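Local coordinates for protein RNA-dependent RNA Polymerase (PDB 6TZ0) that transcribes and replicates the segmented double-stranded RNA genome of a cytoplasmic polyhedrosis virus as its RNA-directed RNA polymerase, at residues E415-L418 with N419-T423; P503-I506 with G507-Y511; L937-L940 with G941-E945. All blocks are in the same frame, centred on the assembly; numbering follows the deposited sequence.

Interaction 1 (E415-L418 with N419-T423)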
ATOM      1  N   GLU A 415      20.479   4.642   5.658  1.00 38.58           N
ATOM      2  CA  GLU A 415      20.092   5.689   4.726  1.00 38.58           C
ATOM      3  C   GLU A 415      18.964   5.227   3.816  1.00 38.58           C
ATOM      4  O   GLU A 415      18.104   6.031   3.447  1.00 38.58           O
ATOM      5  CB  GLU A 415      21.310   6.131   3.917  1.00 38.58           C
ATOM      6  CG  GLU A 415      21.083   7.313   2.994  1.00 38.58           C
ATOM      7  CD  GLU A 415      20.819   8.607   3.738  1.00 38.58           C
ATOM      8  OE1 GLU A 415      21.300   8.756   4.878  1.00 38.58           O
ATOM      9  OE2 GLU A 415      20.127   9.481   3.179  1.00 38.58           O
ATOM     10  N   ALA A 416      18.921   3.931   3.499  1.00 35.34           N
ATOM     11  CA  ALA A 416      17.816   3.388   2.719  1.00 35.34           C
ATOM     12  C   ALA A 416      16.509   3.417   3.500  1.00 35.34           C
ATOM     13  O   ALA A 416      15.455   3.710   2.932  1.00 35.34           O
ATOM     14  CB  ALA A 416      18.144   1.967   2.272  1.00 35.34           C
ATOM     15  N   TRP A 417      16.557   3.135   4.804  1.00 33.66           N
ATOM     16  CA  TRP A 417      15.361   3.222   5.640  1.00 33.66           C
ATOM     17  C   TRP A 417      14.864   4.656   5.774  1.00 33.66           C
ATOM     18  O   TRP A 417      13.652   4.911   5.707  1.00 33.66           O
ATOM     19  CB  TRP A 417      15.653   2.616   7.012  1.00 33.66           C
ATOM     20  CG  TRP A 417      14.625   2.905   8.053  1.00 33.66           C
ATOM     21  CD1 TRP A 417      14.768   3.739   9.119  1.00 33.66           C
ATOM     22  CD2 TRP A 417      13.297   2.382   8.130  1.00 33.66           C
ATOM     23  NE1 TRP A 417      13.621   3.763   9.859  1.00 33.66           N
ATOM     24  CE2 TRP A 417      12.699   2.938   9.274  1.00 33.66           C
ATOM     25  CE3 TRP A 417      12.557   1.495   7.348  1.00 33.66           C
ATOM     26  CZ2 TRP A 417      11.400   2.641   9.650  1.00 33.66           C
ATOM     27  CZ3 TRP A 417      11.271   1.201   7.726  1.00 33.66           C
ATOM     28  CH2 TRP A 417      10.704   1.773   8.863  1.00 33.66           C
ATOM     29  N   LEU A 418      15.782   5.608   5.943  1.00 37.21           N
ATOM     30  CA  LEU A 418      15.375   7.011   5.997  1.00 37.21           C
ATOM     31  C   LEU A 418      14.812   7.501   4.666  1.00 37.21           C
ATOM     32  O   LEU A 418      13.841   8.267   4.655  1.00 37.21           O
ATOM     33  CB  LEU A 418      16.545   7.886   6.443  1.00 37.21           C
ATOM     34  CG  LEU A 418      16.683   8.180   7.937  1.00 37.21           C
ATOM     35  CD1 LEU A 418      17.032   6.963   8.759  1.00 37.21           C
ATOM     36  CD2 LEU A 418      17.739   9.240   8.126  1.00 37.21           C
ATOM     37  N   ASN A 419      15.375   7.052   3.540  1.00 39.65           N
ATOM     38  CA  ASN A 419      14.814   7.409   2.242  1.00 39.65           C
ATOM     39  C   ASN A 419      13.477   6.729   2.001  1.00 39.65           C
ATOM     40  O   ASN A 419      12.629   7.266   1.286  1.00 39.65           O
ATOM     41  CB  ASN A 419      15.786   7.042   1.125  1.00 39.65           C
ATOM     42  CG  ASN A 419      17.045   7.870   1.158  1.00 39.65           C
ATOM     43  OD1 ASN A 419      17.009   9.063   1.447  1.00 39.65           O
ATOM     44  ND2 ASN A 419      18.173   7.244   0.851  1.00 39.65           N
ATOM     45  N   PHE A 420      13.282   5.549   2.575  1.00 39.11           N
ATOM     46  CA  PHE A 420      12.007   4.861   2.470  1.00 39.11           C
ATOM     47  C   PHE A 420      10.931   5.584   3.265  1.00 39.11           C
ATOM     48  O   PHE A 420       9.755   5.563   2.891  1.00 39.11           O
ATOM     49  CB  PHE A 420      12.196   3.429   2.957  1.00 39.11           C
ATOM     50  CG  PHE A 420      10.975   2.583   2.887  1.00 39.11           C
ATOM     51  CD1 PHE A 420      10.545   2.059   1.683  1.00 39.11           C
ATOM     52  CD2 PHE A 420      10.280   2.273   4.040  1.00 39.11           C
ATOM     53  CE1 PHE A 420       9.431   1.259   1.631  1.00 39.11           C
ATOM     54  CE2 PHE A 420       9.166   1.482   3.992  1.00 39.11           C
ATOM     55  CZ  PHE A 420       8.750   0.968   2.786  1.00 39.11           C
ATOM     56  N   LEU A 421      11.314   6.216   4.373  1.00 39.19           N
ATOM     57  CA  LEU A 421      10.340   6.994   5.132  1.00 39.19           C
ATOM     58  C   LEU A 421      10.038   8.324   4.454  1.00 39.19           C
ATOM     59  O   LEU A 421       8.877   8.746   4.395  1.00 39.19           O
ATOM     60  CB  LEU A 421      10.829   7.220   6.558  1.00 39.19           C
ATOM     61  CG  LEU A 421      10.881   5.962   7.411  1.00 39.19           C
ATOM     62  CD1 LEU A 421      11.459   6.307   8.749  1.00 39.19           C
ATOM     63  CD2 LEU A 421       9.507   5.360   7.559  1.00 39.19           C
ATOM     64  N   THR A 422      11.066   9.008   3.941  1.00 44.66           N
ATOM     65  CA  THR A 422      10.829  10.293   3.284  1.00 44.66           C
ATOM     66  C   THR A 422      10.156  10.114   1.930  1.00 44.66           C
ATOM     67  O   THR A 422       9.411  10.991   1.482  1.00 44.66           O
ATOM     68  CB  THR A 422      12.133  11.068   3.107  1.00 44.66           C
ATOM     69  OG1 THR A 422      13.038  10.310   2.298  1.00 44.66           O
ATOM     70  CG2 THR A 422      12.776  11.372   4.443  1.00 44.66           C
ATOM     71  N   THR A 423      10.413   8.998   1.258  1.00 48.50           N
ATOM     72  CA  THR A 423       9.919   8.766  -0.091  1.00 48.50           C
ATOM     73  C   THR A 423       9.304   7.379  -0.187  1.00 48.50           C
ATOM     74  O   THR A 423       9.987   6.380   0.063  1.00 48.50           O
ATOM     75  CB  THR A 423      11.046   8.908  -1.119  1.00 48.50           C
ATOM     76  OG1 THR A 423      11.551  10.249  -1.100  1.00 48.50           O
ATOM     77  CG2 THR A 423      10.548   8.565  -2.511  1.00 48.50           C
TER

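Interaction 2 (P503-I506 with G507-Y511)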
ATOM      1  N   PRO A 503      13.465  -8.095   4.311  1.00 26.68           N
ATOM      2  CA  PRO A 503      12.895  -8.976   3.271  1.00 26.68           C
ATOM      3  C   PRO A 503      12.505  -8.259   1.987  1.00 26.68           C
ATOM      4  O   PRO A 503      12.699  -8.808   0.893  1.00 26.68           O
ATOM      5  CB  PRO A 503      11.679  -9.589   3.971  1.00 26.68           C
ATOM      6  CG  PRO A 503      12.053  -9.615   5.368  1.00 26.68           C
ATOM      7  CD  PRO A 503      12.833  -8.385   5.617  1.00 26.68           C
ATOM      8  N   TYR A 504      11.988  -7.033   2.096  1.00 28.98           N
ATOM      9  CA  TYR A 504      11.711  -6.214   0.921  1.00 28.98           C
ATOM     10  C   TYR A 504      12.979  -5.877   0.154  1.00 28.98           C
ATOM     11  O   TYR A 504      13.002  -5.946  -1.079  1.00 28.98           O
ATOM     12  CB  TYR A 504      10.986  -4.934   1.339  1.00 28.98           C
ATOM     13  CG  TYR A 504      10.910  -3.901   0.244  1.00 28.98           C
ATOM     14  CD1 TYR A 504      10.097  -4.088  -0.860  1.00 28.98           C
ATOM     15  CD2 TYR A 504      11.663  -2.739   0.316  1.00 28.98           C
ATOM     16  CE1 TYR A 504      10.037  -3.148  -1.861  1.00 28.98           C
ATOM     17  CE2 TYR A 504      11.617  -1.799  -0.682  1.00 28.98           C
ATOM     18  CZ  TYR A 504      10.798  -2.008  -1.766  1.00 28.98           C
ATOM     19  OH  TYR A 504      10.743  -1.066  -2.760  1.00 28.98           O
ATOM     20  N   THR A 505      14.042  -5.516   0.867  1.00 27.50           N
ATOM     21  CA  THR A 505      15.293  -5.138   0.223  1.00 27.50           C
ATOM     22  C   THR A 505      15.935  -6.329  -0.476  1.00 27.50           C
ATOM     23  O   THR A 505      16.506  -6.187  -1.562  1.00 27.50           O
ATOM     24  CB  THR A 505      16.227  -4.540   1.272  1.00 27.50           C
ATOM     25  OG1 THR A 505      15.584  -3.415   1.878  1.00 27.50           O
ATOM     26  CG2 THR A 505      17.535  -4.089   0.666  1.00 27.50           C
ATOM     27  N   ILE A 506      15.808  -7.519   0.108  1.00 26.18           N
ATOM     28  CA  ILE A 506      16.359  -8.713  -0.522  1.00 26.18           C
ATOM     29  C   ILE A 506      15.549  -9.102  -1.753  1.00 26.18           C
ATOM     30  O   ILE A 506      16.107  -9.304  -2.837  1.00 26.18           O
ATOM     31  CB  ILE A 506      16.444  -9.862   0.496  1.00 26.18           C
ATOM     32  CG1 ILE A 506      17.532  -9.565   1.525  1.00 26.18           C
ATOM     33  CG2 ILE A 506      16.652 -11.188  -0.197  1.00 26.18           C
ATOM     34  CD1 ILE A 506      17.550 -10.519   2.672  1.00 26.18           C
ATOM     35  N   GLY A 507      14.226  -9.199  -1.619  1.00 26.54           N
ATOM     36  CA  GLY A 507      13.410  -9.591  -2.757  1.00 26.54           C
ATOM     37  C   GLY A 507      13.299  -8.551  -3.855  1.00 26.54           C
ATOM     38  O   GLY A 507      12.887  -8.894  -4.966  1.00 26.54           O
ATOM     39  N   LYS A 508      13.648  -7.298  -3.571  1.00 28.24           N
ATOM     40  CA  LYS A 508      13.635  -6.249  -4.578  1.00 28.24           C
ATOM     41  C   LYS A 508      14.772  -6.406  -5.579  1.00 28.24           C
ATOM     42  O   LYS A 508      14.666  -5.918  -6.707  1.00 28.24           O
ATOM     43  CB  LYS A 508      13.714  -4.902  -3.854  1.00 28.24           C
ATOM     44  CG  LYS A 508      13.608  -3.649  -4.677  1.00 28.24           C
ATOM     45  CD  LYS A 508      13.754  -2.444  -3.772  1.00 28.24           C
ATOM     46  CE  LYS A 508      13.621  -1.154  -4.545  1.00 28.24           C
ATOM     47  NZ  LYS A 508      14.761  -0.970  -5.478  1.00 28.24           N
ATOM     48  N   GLN A 509      15.846  -7.100  -5.205  1.00 27.80           N
ATOM     49  CA  GLN A 509      17.015  -7.180  -6.064  1.00 27.80           C
ATOM     50  C   GLN A 509      16.833  -8.139  -7.230  1.00 27.80           C
ATOM     51  O   GLN A 509      17.592  -8.055  -8.199  1.00 27.80           O
ATOM     52  CB  GLN A 509      18.235  -7.599  -5.252  1.00 27.80           C
ATOM     53  CG  GLN A 509      18.552  -6.686  -4.096  1.00 27.80           C
ATOM     54  CD  GLN A 509      18.859  -5.272  -4.519  1.00 27.80           C
ATOM     55  OE1 GLN A 509      19.507  -5.035  -5.534  1.00 27.80           O
ATOM     56  NE2 GLN A 509      18.391  -4.315  -3.732  1.00 27.80           N
ATOM     57  N   ILE A 510      15.845  -9.037  -7.173  1.00 28.26           N
ATOM     58  CA  ILE A 510      15.666 -10.022  -8.238  1.00 28.26           C
ATOM     59  C   ILE A 510      15.027  -9.414  -9.479  1.00 28.26           C
ATOM     60  O   ILE A 510      15.073 -10.025 -10.553  1.00 28.26           O
ATOM     61  CB  ILE A 510      14.857 -11.220  -7.698  1.00 28.26           C
ATOM     62  CG1 ILE A 510      15.092 -12.481  -8.537  1.00 28.26           C
ATOM     63  CG2 ILE A 510      13.381 -10.911  -7.676  1.00 28.26           C
ATOM     64  CD1 ILE A 510      14.613 -13.753  -7.902  1.00 28.26           C
ATOM     65  N   TYR A 511      14.464  -8.206  -9.376  1.00 32.00           N
ATOM     66  CA  TYR A 511      13.907  -7.550 -10.553  1.00 32.00           C
ATOM     67  C   TYR A 511      14.980  -7.129 -11.541  1.00 32.00           C
ATOM     68  O   TYR A 511      14.692  -7.002 -12.734  1.00 32.00           O
ATOM     69  CB  TYR A 511      13.103  -6.311 -10.177  1.00 32.00           C
ATOM     70  CG  TYR A 511      11.910  -6.552  -9.294  1.00 32.00           C
ATOM     71  CD1 TYR A 511      10.864  -7.338  -9.724  1.00 32.00           C
ATOM     72  CD2 TYR A 511      11.782  -5.903  -8.079  1.00 32.00           C
ATOM     73  CE1 TYR A 511       9.758  -7.538  -8.937  1.00 32.00           C
ATOM     74  CE2 TYR A 511      10.673  -6.092  -7.288  1.00 32.00           C
ATOM     75  CZ  TYR A 511       9.667  -6.914  -7.725  1.00 32.00           C
ATOM     76  OH  TYR A 511       8.555  -7.112  -6.955  1.00 32.00           O
TER

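Interaction 3 (L937-L940 with G941-E945)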
ATOM      1  N   LEU A 937      17.364  13.473  13.890  1.00 46.26           N
ATOM      2  CA  LEU A 937      17.060  12.559  12.794  1.00 46.26           C
ATOM      3  C   LEU A 937      18.245  12.387  11.853  1.00 46.26           C
ATOM      4  O   LEU A 937      18.426  11.306  11.285  1.00 46.26           O
ATOM      5  CB  LEU A 937      15.835  13.062  12.037  1.00 46.26           C
ATOM      6  CG  LEU A 937      15.326  12.265  10.842  1.00 46.26           C
ATOM      7  CD1 LEU A 937      15.009  10.849  11.250  1.00 46.26           C
ATOM      8  CD2 LEU A 937      14.099  12.939  10.296  1.00 46.26           C
ATOM      9  N   GLU A 938      19.074  13.422  11.698  1.00 52.32           N
ATOM     10  CA  GLU A 938      20.256  13.320  10.842  1.00 52.32           C
ATOM     11  C   GLU A 938      21.315  12.355  11.358  1.00 52.32           C
ATOM     12  O   GLU A 938      22.228  12.015  10.602  1.00 52.32           O
ATOM     13  CB  GLU A 938      20.918  14.680  10.670  1.00 52.32           C
ATOM     14  CG  GLU A 938      20.143  15.652   9.846  1.00 52.32           C
ATOM     15  CD  GLU A 938      20.861  16.969   9.702  1.00 52.32           C
ATOM     16  OE1 GLU A 938      21.925  17.141  10.332  1.00 52.32           O
ATOM     17  OE2 GLU A 938      20.359  17.843   8.964  1.00 52.32           O
ATOM     18  N   GLN A 939      21.233  11.916  12.610  1.00 43.62           N
ATOM     19  CA  GLN A 939      22.263  11.076  13.192  1.00 43.62           C
ATOM     20  C   GLN A 939      21.987   9.592  13.007  1.00 43.62           C
ATOM     21  O   GLN A 939      22.486   8.784  13.793  1.00 43.62           O
ATOM     22  CB  GLN A 939      22.412  11.385  14.681  1.00 43.62           C
ATOM     23  CG  GLN A 939      22.629  12.846  14.983  1.00 43.62           C
ATOM     24  CD  GLN A 939      23.693  13.459  14.119  1.00 43.62           C
ATOM     25  OE1 GLN A 939      23.419  14.345  13.316  1.00 43.62           O
ATOM     26  NE2 GLN A 939      24.915  12.970  14.252  1.00 43.62           N
ATOM     27  N   LEU A 940      21.203   9.211  12.000  1.00 40.93           N
ATOM     28  CA  LEU A 940      20.761   7.829  11.884  1.00 40.93           C
ATOM     29  C   LEU A 940      21.322   7.088  10.684  1.00 40.93           C
ATOM     30  O   LEU A 940      21.216   5.865  10.640  1.00 40.93           O
ATOM     31  CB  LEU A 940      19.231   7.753  11.834  1.00 40.93           C
ATOM     32  CG  LEU A 940      18.478   8.222  13.078  1.00 40.93           C
ATOM     33  CD1 LEU A 940      16.996   7.999  12.889  1.00 40.93           C
ATOM     34  CD2 LEU A 940      18.976   7.537  14.324  1.00 40.93           C
ATOM     35  N   GLY A 941      21.904   7.782   9.711  1.00 44.17           N
ATOM     36  CA  GLY A 941      22.578   7.114   8.614  1.00 44.17           C
ATOM     37  C   GLY A 941      23.224   8.105   7.675  1.00 44.17           C
ATOM     38  O   GLY A 941      22.626   9.150   7.404  1.00 44.17           O
ATOM     39  N   LYS A 942      24.428   7.788   7.178  1.00 47.77           N
ATOM     40  CA  LYS A 942      25.252   8.660   6.328  1.00 47.77           C
ATOM     41  C   LYS A 942      25.507  10.011   7.003  1.00 47.77           C
ATOM     42  O   LYS A 942      24.992  11.053   6.601  1.00 47.77           O
ATOM     43  CB  LYS A 942      24.646   8.842   4.932  1.00 47.77           C
ATOM     44  CG  LYS A 942      24.689   7.610   4.060  1.00 47.77           C
ATOM     45  CD  LYS A 942      26.101   7.295   3.609  1.00 47.77           C
ATOM     46  CE  LYS A 942      26.101   6.136   2.624  1.00 47.77           C
ATOM     47  NZ  LYS A 942      27.469   5.769   2.171  1.00 47.77           N
ATOM     48  N   LEU A 943      26.296   9.939   8.071  1.00 45.76           N
ATOM     49  CA  LEU A 943      26.659  11.119   8.845  1.00 45.76           C
ATOM     50  C   LEU A 943      27.450  12.123   8.015  1.00 45.76           C
ATOM     51  O   LEU A 943      28.356  11.760   7.262  1.00 45.76           O
ATOM     52  CB  LEU A 943      27.495  10.707  10.053  1.00 45.76           C
ATOM     53  CG  LEU A 943      26.854   9.807  11.095  1.00 45.76           C
ATOM     54  CD1 LEU A 943      27.873   9.447  12.147  1.00 45.76           C
ATOM     55  CD2 LEU A 943      25.670  10.496  11.719  1.00 45.76           C
ATOM     56  N   GLY A 944      27.098  13.398   8.158  1.00 60.59           N
ATOM     57  CA  GLY A 944      27.921  14.486   7.678  1.00 60.59           C
ATOM     58  C   GLY A 944      27.536  15.098   6.350  1.00 60.59           C
ATOM     59  O   GLY A 944      28.208  16.037   5.911  1.00 60.59           O
ATOM     60  N   GLU A 945      26.490  14.606   5.689  1.00 66.13           N
ATOM     61  CA  GLU A 945      26.137  15.168   4.391  1.00 66.13           C
ATOM     62  C   GLU A 945      25.383  16.487   4.525  1.00 66.13           C
ATOM     63  O   GLU A 945      25.517  17.372   3.673  1.00 66.13           O
ATOM     64  CB  GLU A 945      25.308  14.169   3.587  1.00 66.13           C
ATOM     65  CG  GLU A 945      26.067  12.931   3.157  1.00 66.13           C
ATOM     66  CD  GLU A 945      25.210  11.983   2.343  1.00 66.13           C
ATOM     67  OE1 GLU A 945      23.994  12.240   2.214  1.00 66.13           O
ATOM     68  OE2 GLU A 945      25.751  10.983   1.829  1.00 66.13           O
TER

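Interaction 1 (E415-L418 with N419-T423)
Leu421 lays the branched end of its side chain against the indole of Trp417, one helical turn earlier. Its CB sits beside two carbonyls, 3.7 Å from both Trp417 O and Leu418 O. With CG anti to the carbonyl carbon (chi1 -68°), the chain runs back along the helix, and Leu421 CG reaches a point 4.2 Å from the centroid of the Trp417 six-membered ring, over the face and 20° off the ring normal, as a CH-pi contact. The two methyls then share the same indole. Leu421 CD1 lies over the face but toward the rim, 3.5 Å from Trp417 NE1, while Leu421 CD2 rests 3.9 Å from Trp417 CZ2. This is the i to i+4 spacing of helix 413-422, in the central polymerase domain. Its backbone bonds run from Asn419 N to Glu415 O through Thr422 N to Leu418 O. Phe420, three residues after Trp417, approaches the indole obliquely, its CD2 4.0 Å from Trp417 CZ3. Both rings also meet Phe501, and Phe498 packs edge-to-face with Trp417, so the aromatic side of the helix enters a wider cluster. Away from it, Asn419 folds its amide back over the Glu415 carbonyl, with Asn419 ND2 2.9 Å from Glu415 O at an angle too poor for a bond, and ND2 also rests beside Glu415 CG; carboxylate and amide are turned 68° from one another.

Interaction 2 (P503-I506 with G507-Y511)
With chi1 at 168° in Tyr504 and -175° in Lys508, both side chains leave the helix with CG opposite the backbone N, and they meet because the i to i+4 spacing puts them on the same side of helix 501-508, in the central polymerase domain. Lys508 stays extended through chi3, which carries its methylenes across the phenol end of the tyrosine. Lys508 CD comes within 3.6 Å of Tyr504 CZ, and Lys508 CE within 3.4 Å of Tyr504 OH. The approach is oblique, and the aliphatic part of the lysine does the touching, while the bend at chi4 turns NZ off the line of the chain. Beneath them backbone bonds hold this helical side-chain packing in place, Lys508 N reaching Tyr504 O at 2.9 Å and Gly507 N reaching Pro503 O. One step on, Gln509 N bonds to Ile506 O, an i to i+3 link whose donor stands above the carbonyl plane. Gln509 bends at chi2 to bring NE2 to Thr505 O at 3.4 Å, a weak bond. Thr505 turns its hydroxyl back to Phe501 O. Around this buried contact, Gln509 packs on helix 401-409, Tyr504 on Thr646 of helix 644-665, and Ile506 on Val567 and Val570 of helix 557-573.

Interaction 3 (L937-L940 with G941-E945)
The side-chain amide of Gln939 meets Leu943 on one face, near its nitrogen: Leu943 CD2 stands above the amide plane, 3.6 Å from Gln939 NE2. The second flat group, the Glu938 carboxylate, is engaged elsewhere, in a salt bridge to Arg950 of helix 945-958. The side chains of Gln939 and Leu943 cross at about a right angle, and a single methyl, CD2, makes the contact. That methyl is also bordered by backbone, with Gln939 CA at 3.8 Å from Leu943 CD2 and Glu938 O at 3.9 Å from the same carbon. Torsions on both partners explain the meeting. Gln939 starts with CG beside its backbone N and then folds at chi2 (-48°), which brings the amide back over the chain, whereas Leu943 stays extended at chi2 and reaches inward with one branch. No hydrogen bond links the two segments; van der Waals packing joins them here. Further along, Leu940 is buried against Gln453 and Leu418, on the side of the polymerase domain. Another protein also packs here: Ile68 and Tyr178 of the viral structural protein 4 chain lie on Gln939 and Leu943 respectively. Gly941, first residue of 941-945, has an extended backbone, and Lys942 follows with positive phi. Lys942 to Glu945 then forms a type II beta turn. Gly944 holds its third position with phi near 99°, where a side chain would press on the carbonyl oxygen before it, the reason glycine suits this place. The arrangement is that of a loop closed by a type II beta turn, which joins helix 927-937 to helix 945-958 within the C-terminal region.

How the interactions relate
From the N terminus the three contacts follow in series, interaction 1 in helix 413-422, interaction 2 in helix 501-508 and interaction 3 in the connection between helices 927-937 and 945-958. Each is local, so none closes a long loop, and none nests in or crosses another. Interactions 1 and 3, with centres about 12 Å apart, touch through Leu418 against Leu937 and Leu940 and through Glu415, which packs on Lys942, tying the central polymerase domain to the C-terminal region. Interaction 2, centred about 16 Å from interaction 1, does not touch it directly; the start of helix 501-508 lies against the aromatic side of helix 413-422.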